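Local coordinates for protein phosphohistidine phosphatase SixA (PDB 1UJC) that removes the phosphoryl group from phosphohistidine in the HPt domain of the ArcB sensor, within a multistep His-Asp phosphorelay, at residues Gln2-His8 / Val103-Leu109; Thr129-Ser135 / Phe146-Pro152. All coordinates share one frame; numbering follows the deposited sequence.

Contact 1 (Gln2-His8 / Val103-Leu109); sequences QVFIMRH and VLVISHL. With WO4 (tungstate(VI)ion), chain C.
H8 and H108 meet just beyond the C-terminal ends of the parallel strands 2-7 and 102-107. Their side chains cross at about a right angle, with the ring planes at 60°. The closest approach is H8 CD2 to H108 ND1, 3.3 Å, and both rings reach the tungstate. H8 NE2 binds tungsten at 2.5 Å. H108 ND1 gives a hydrogen bond to tungstate O2, which sits at the edge of the H108 ring and in its plane; NE2 of the same ring bonds to S51 OG, which fixes its turn. R7 reaches tungstate O1 through NE (3.1 Å), its CG anti to the backbone N (chi1 177°) and its chain extended to NE. L109 N also bonds to tungstate O1 (3.0 Å), while L109 CD1 lies over one face of the R7 guanidinium, toward the rim. A backbone ladder joins the strands behind the pocket. On one face L104 CD1 packs on F4 CB (3.8 Å); on the other V3 CG1 meets V105 CG2. With R55, whose NE also bonds to the anion, two histidines and two arginines surround a phosphate-like ion, the hallmark of the histidine phosphatase superfamily. Tungsten on H8 NE2 is consistent with H8 as the nucleophile that takes the phosphoryl group.

Contact 2 (Thr129-Ser135 / Phe146-Pro152); sequences TTSAIAS and FNWQMSP
S135 CB sits over the face of the six-membered ring of W148, a CH-pi contact 3.5 Å from its centroid and 13° off the ring normal. W148 CG lies between its own backbone N and carbonyl carbon (chi1 43°), which folds the indole back over S135. Backbone bonds tighten this antiparallel hairpin: S135 N to W148 O, nearly straight (178°), and I133 N to M150 O at 2.8 Å. N147 N to S135 O is bent. S135 O also lies at the edge of the F146 ring, in its plane. S135 OG comes within 2.9 Å of N147 OD1; N147 OD1 is hydrogen-bonded to T137 OG1. P152 is packed too, its CG against T130 O and S131 CB. The solvent side is looser. T129 is exposed, and N147, Q149 and S151 partly so. T129 OG1 meets S151 CB (3.4 Å) by van der Waals contact, at the start of a type II turn to A132. Replaced by an alanine, W148 would probably leave S135 CB without its aromatic cover and W37 without the ring it meets. Backbone bonds thus fix the hairpin register, while the indole, over S135 CB and against W37, joins the outermost strand to helix 25-40.

In the fold
Contact 1 and contact 2 lie in one mixed sheet, their centres 9 Å apart. Contact 1 lies at the centre of the fold, about 1 Å from the centre of the chain, and contact 2 nearer one edge, where 144-150 is the outermost strand. They come in series along the chain, contact 1 closing before contact 2 opens. Strands 2-7 and 133-138 are neighbours and link the two: A134 N lies 2.8 Å from I5 O and S131 N lies 2.9 Å from R7 O, both probable hydrogen bonds. Helix 111-119 packs on I5 and A134, and helix 25-40 on I133. The antiparallel hairpin thus extends the parallel core beside the anion pocket, with the T130 side chain about 5 Å from the tungstate.

Contact 1 (Gln2-His8 / Val103-Leu109)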
# COMPACT_ATOMS: atom_id res chain seq x y z
N GLN A 2 -10.85 -2.32 -6.57
CA GLN A 2 -9.67 -3.08 -6.19
C GLN A 2 -8.74 -2.21 -5.36
O GLN A 2 -8.35 -1.12 -5.77
CB GLN A 2 -8.91 -3.56 -7.43
CG GLN A 2 -9.61 -4.66 -8.22
CD GLN A 2 -9.98 -5.86 -7.36
OE1 GLN A 2 -11.05 -5.90 -6.76
NE2 GLN A 2 -9.08 -6.83 -7.28
N VAL A 3 -8.39 -2.68 -4.17
CA VAL A 3 -7.49 -1.93 -3.31
C VAL A 3 -6.23 -2.75 -3.10
O VAL A 3 -6.31 -3.91 -2.71
CB VAL A 3 -8.14 -1.64 -1.94
CG1 VAL A 3 -7.18 -0.83 -1.08
CG2 VAL A 3 -9.44 -0.88 -2.13
N PHE A 4 -5.08 -2.15 -3.38
CA PHE A 4 -3.82 -2.84 -3.20
C PHE A 4 -3.06 -2.17 -2.07
O PHE A 4 -2.57 -1.05 -2.22
CB PHE A 4 -2.99 -2.81 -4.48
CG PHE A 4 -3.66 -3.47 -5.65
CD1 PHE A 4 -4.43 -2.74 -6.53
CD2 PHE A 4 -3.53 -4.84 -5.85
CE1 PHE A 4 -5.07 -3.35 -7.60
CE2 PHE A 4 -4.17 -5.47 -6.92
CZ PHE A 4 -4.94 -4.72 -7.80
N ILE A 5 -2.97 -2.86 -0.94
CA ILE A 5 -2.29 -2.34 0.24
C ILE A 5 -0.85 -2.82 0.27
O ILE A 5 -0.58 -4.02 0.27
CB ILE A 5 -3.03 -2.79 1.51
CG1 ILE A 5 -4.50 -2.36 1.42
CG2 ILE A 5 -2.35 -2.21 2.74
CD1 ILE A 5 -5.37 -2.87 2.53
N MET A 6 0.08 -1.87 0.31
CA MET A 6 1.49 -2.21 0.31
C MET A 6 2.29 -1.63 1.47
O MET A 6 2.10 -0.48 1.87
CB MET A 6 2.11 -1.77 -1.02
CG MET A 6 3.60 -2.01 -1.16
SD MET A 6 4.16 -1.55 -2.82
CE MET A 6 5.64 -2.59 -3.00
N ARG A 7 3.18 -2.44 2.02
CA ARG A 7 4.05 -2.00 3.11
C ARG A 7 5.30 -1.45 2.44
O ARG A 7 5.82 -2.04 1.50
CB ARG A 7 4.43 -3.17 4.02
CG ARG A 7 5.39 -2.78 5.13
CD ARG A 7 5.78 -3.98 5.96
NE ARG A 7 6.67 -3.61 7.05
CZ ARG A 7 7.37 -4.48 7.77
NH1 ARG A 7 7.29 -5.78 7.52
NH2 ARG A 7 8.16 -4.05 8.74
N HIS A 8 5.77 -0.30 2.90
CA HIS A 8 6.95 0.33 2.34
C HIS A 8 8.09 -0.70 2.32
O HIS A 8 8.06 -1.69 3.05
CB HIS A 8 7.35 1.52 3.20
CG HIS A 8 7.87 1.14 4.55
ND1 HIS A 8 9.11 0.57 4.73
CD2 HIS A 8 7.30 1.19 5.77
CE1 HIS A 8 9.28 0.29 6.01
NE2 HIS A 8 8.19 0.66 6.66
N VAL A 103 -7.04 1.37 -6.45
CA VAL A 103 -6.18 2.24 -5.65
C VAL A 103 -5.02 1.47 -5.05
O VAL A 103 -5.19 0.34 -4.59
CB VAL A 103 -6.97 2.89 -4.48
CG1 VAL A 103 -6.07 3.83 -3.70
CG2 VAL A 103 -8.19 3.63 -5.00
N LEU A 104 -3.84 2.08 -5.07
CA LEU A 104 -2.65 1.47 -4.48
C LEU A 104 -2.34 2.29 -3.23
O LEU A 104 -2.16 3.50 -3.31
CB LEU A 104 -1.46 1.54 -5.45
CG LEU A 104 -0.09 1.16 -4.86
CD1 LEU A 104 -0.15 -0.23 -4.24
CD2 LEU A 104 0.96 1.21 -5.95
N VAL A 105 -2.31 1.61 -2.08
CA VAL A 105 -2.04 2.25 -0.79
C VAL A 105 -0.69 1.80 -0.25
O VAL A 105 -0.47 0.62 -0.02
CB VAL A 105 -3.13 1.88 0.25
CG1 VAL A 105 -2.86 2.60 1.57
CG2 VAL A 105 -4.51 2.22 -0.29
N ILE A 106 0.22 2.75 -0.06
CA ILE A 106 1.55 2.44 0.46
C ILE A 106 1.64 2.98 1.88
O ILE A 106 1.50 4.18 2.10
CB ILE A 106 2.65 3.06 -0.43
CG1 ILE A 106 2.59 2.45 -1.83
CG2 ILE A 106 4.01 2.81 0.18
CD1 ILE A 106 3.61 3.03 -2.80
N SER A 107 1.88 2.09 2.84
CA SER A 107 1.93 2.49 4.23
C SER A 107 2.94 1.75 5.10
O SER A 107 4.01 1.36 4.63
CB SER A 107 0.53 2.34 4.84
OG SER A 107 0.43 2.94 6.11
N HIS A 108 2.60 1.57 6.37
CA HIS A 108 3.50 0.90 7.31
C HIS A 108 2.77 -0.03 8.26
O HIS A 108 1.54 -0.07 8.31
CB HIS A 108 4.23 1.92 8.20
CG HIS A 108 4.58 3.21 7.51
ND1 HIS A 108 5.88 3.66 7.43
CD2 HIS A 108 3.81 4.16 6.94
CE1 HIS A 108 5.90 4.84 6.83
NE2 HIS A 108 4.65 5.16 6.52
N LEU A 109 3.56 -0.78 9.02
CA LEU A 109 3.03 -1.65 10.06
C LEU A 109 2.83 -0.62 11.16
O LEU A 109 3.57 0.36 11.23
CB LEU A 109 4.07 -2.66 10.54
CG LEU A 109 4.66 -3.74 9.64
CD1 LEU A 109 5.77 -4.46 10.41
CD2 LEU A 109 3.59 -4.72 9.21
W WO4 C . 7.75 0.12 9.05
O1 WO4 C . 6.47 -0.79 8.31
O2 WO4 C . 7.51 1.81 8.75
O3 WO4 C . 9.30 -0.46 8.55
O4 WO4 C . 7.66 -0.10 10.76

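Contact 2 (Thr129-Ser135 / Phe146-Pro152)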
# COMPACT_ATOMS: atom_id res chain seq x y z
N THR A 129 5.40 -8.46 5.07
CA THR A 129 6.86 -8.34 4.99
C THR A 129 7.05 -7.07 4.15
O THR A 129 6.10 -6.62 3.50
CB THR A 129 7.49 -9.53 4.25
OG1 THR A 129 7.13 -9.49 2.87
CG2 THR A 129 7.00 -10.84 4.86
N THR A 130 8.24 -6.47 4.17
CA THR A 130 8.44 -5.24 3.40
C THR A 130 8.13 -5.44 1.91
O THR A 130 8.47 -6.46 1.32
CB THR A 130 9.87 -4.68 3.57
OG1 THR A 130 10.83 -5.71 3.29
CG2 THR A 130 10.08 -4.16 4.98
N SER A 131 7.48 -4.44 1.32
CA SER A 131 7.10 -4.46 -0.10
C SER A 131 5.96 -5.43 -0.42
O SER A 131 5.52 -5.50 -1.56
CB SER A 131 8.31 -4.79 -0.98
OG SER A 131 9.26 -3.74 -0.97
N ALA A 132 5.50 -6.18 0.58
CA ALA A 132 4.41 -7.14 0.37
C ALA A 132 3.12 -6.40 0.02
O ALA A 132 2.90 -5.28 0.47
CB ALA A 132 4.21 -7.98 1.63
N ILE A 133 2.26 -7.03 -0.77
CA ILE A 133 1.01 -6.40 -1.17
C ILE A 133 -0.22 -7.25 -0.90
O ILE A 133 -0.25 -8.44 -1.21
CB ILE A 133 1.03 -6.06 -2.68
CG1 ILE A 133 2.11 -5.02 -2.97
CG2 ILE A 133 -0.33 -5.54 -3.12
CD1 ILE A 133 2.26 -4.71 -4.44
N ALA A 134 -1.24 -6.62 -0.33
CA ALA A 134 -2.49 -7.31 -0.04
C ALA A 134 -3.54 -6.79 -1.01
O ALA A 134 -3.64 -5.59 -1.24
CB ALA A 134 -2.92 -7.05 1.39
N SER A 135 -4.31 -7.71 -1.58
CA SER A 135 -5.37 -7.36 -2.52
C SER A 135 -6.72 -7.47 -1.83
O SER A 135 -7.06 -8.50 -1.26
CB SER A 135 -5.36 -8.29 -3.72
OG SER A 135 -6.60 -8.21 -4.40
N PHE A 146 -10.80 -10.11 1.25
CA PHE A 146 -9.35 -10.31 1.21
C PHE A 146 -9.04 -11.40 0.17
O PHE A 146 -9.19 -12.59 0.44
CB PHE A 146 -8.86 -10.72 2.60
CG PHE A 146 -7.37 -10.82 2.73
CD1 PHE A 146 -6.52 -10.14 1.86
CD2 PHE A 146 -6.80 -11.57 3.76
CE1 PHE A 146 -5.14 -10.21 2.00
CE2 PHE A 146 -5.42 -11.65 3.91
CZ PHE A 146 -4.59 -10.96 3.03
N ASN A 147 -8.61 -10.96 -1.01
CA ASN A 147 -8.31 -11.86 -2.12
C ASN A 147 -7.03 -12.67 -1.93
O ASN A 147 -7.07 -13.89 -1.86
CB ASN A 147 -8.23 -11.05 -3.41
CG ASN A 147 -9.46 -10.20 -3.63
OD1 ASN A 147 -9.37 -9.06 -4.09
ND2 ASN A 147 -10.62 -10.76 -3.30
N TRP A 148 -5.90 -11.98 -1.86
CA TRP A 148 -4.62 -12.65 -1.68
C TRP A 148 -3.55 -11.71 -1.15
O TRP A 148 -3.79 -10.52 -0.94
CB TRP A 148 -4.14 -13.26 -3.01
CG TRP A 148 -4.32 -12.36 -4.20
CD1 TRP A 148 -5.34 -12.40 -5.12
CD2 TRP A 148 -3.48 -11.27 -4.60
NE1 TRP A 148 -5.17 -11.41 -6.06
CE2 TRP A 148 -4.04 -10.70 -5.76
CE3 TRP A 148 -2.30 -10.72 -4.08
CZ2 TRP A 148 -3.46 -9.61 -6.41
CZ3 TRP A 148 -1.72 -9.64 -4.73
CH2 TRP A 148 -2.31 -9.09 -5.88
N GLN A 149 -2.37 -12.26 -0.93
CA GLN A 149 -1.24 -11.50 -0.43
C GLN A 149 0.00 -12.03 -1.12
O GLN A 149 0.20 -13.24 -1.21
CB GLN A 149 -1.13 -11.70 1.08
CG GLN A 149 -0.24 -10.72 1.79
CD GLN A 149 0.26 -11.29 3.09
OE1 GLN A 149 -0.49 -11.95 3.83
NE2 GLN A 149 1.52 -11.05 3.39
N MET A 150 0.84 -11.13 -1.61
CA MET A 150 2.05 -11.54 -2.31
C MET A 150 3.25 -10.82 -1.70
O MET A 150 3.16 -9.65 -1.36
CB MET A 150 1.93 -11.18 -3.80
CG MET A 150 3.14 -11.52 -4.65
SD MET A 150 3.46 -13.29 -4.74
CE MET A 150 2.01 -13.85 -5.64
N SER A 151 4.37 -11.53 -1.55
CA SER A 151 5.56 -10.90 -0.98
C SER A 151 6.79 -11.17 -1.85
O SER A 151 6.82 -12.13 -2.62
CB SER A 151 5.78 -11.39 0.45
OG SER A 151 5.91 -12.80 0.51
N PRO A 152 7.81 -10.31 -1.74
CA PRO A 152 9.04 -10.47 -2.53
C PRO A 152 9.62 -11.88 -2.46
O PRO A 152 10.23 -12.35 -3.43
CB PRO A 152 9.98 -9.43 -1.93
CG PRO A 152 9.05 -8.35 -1.51
CD PRO A 152 7.92 -9.13 -0.86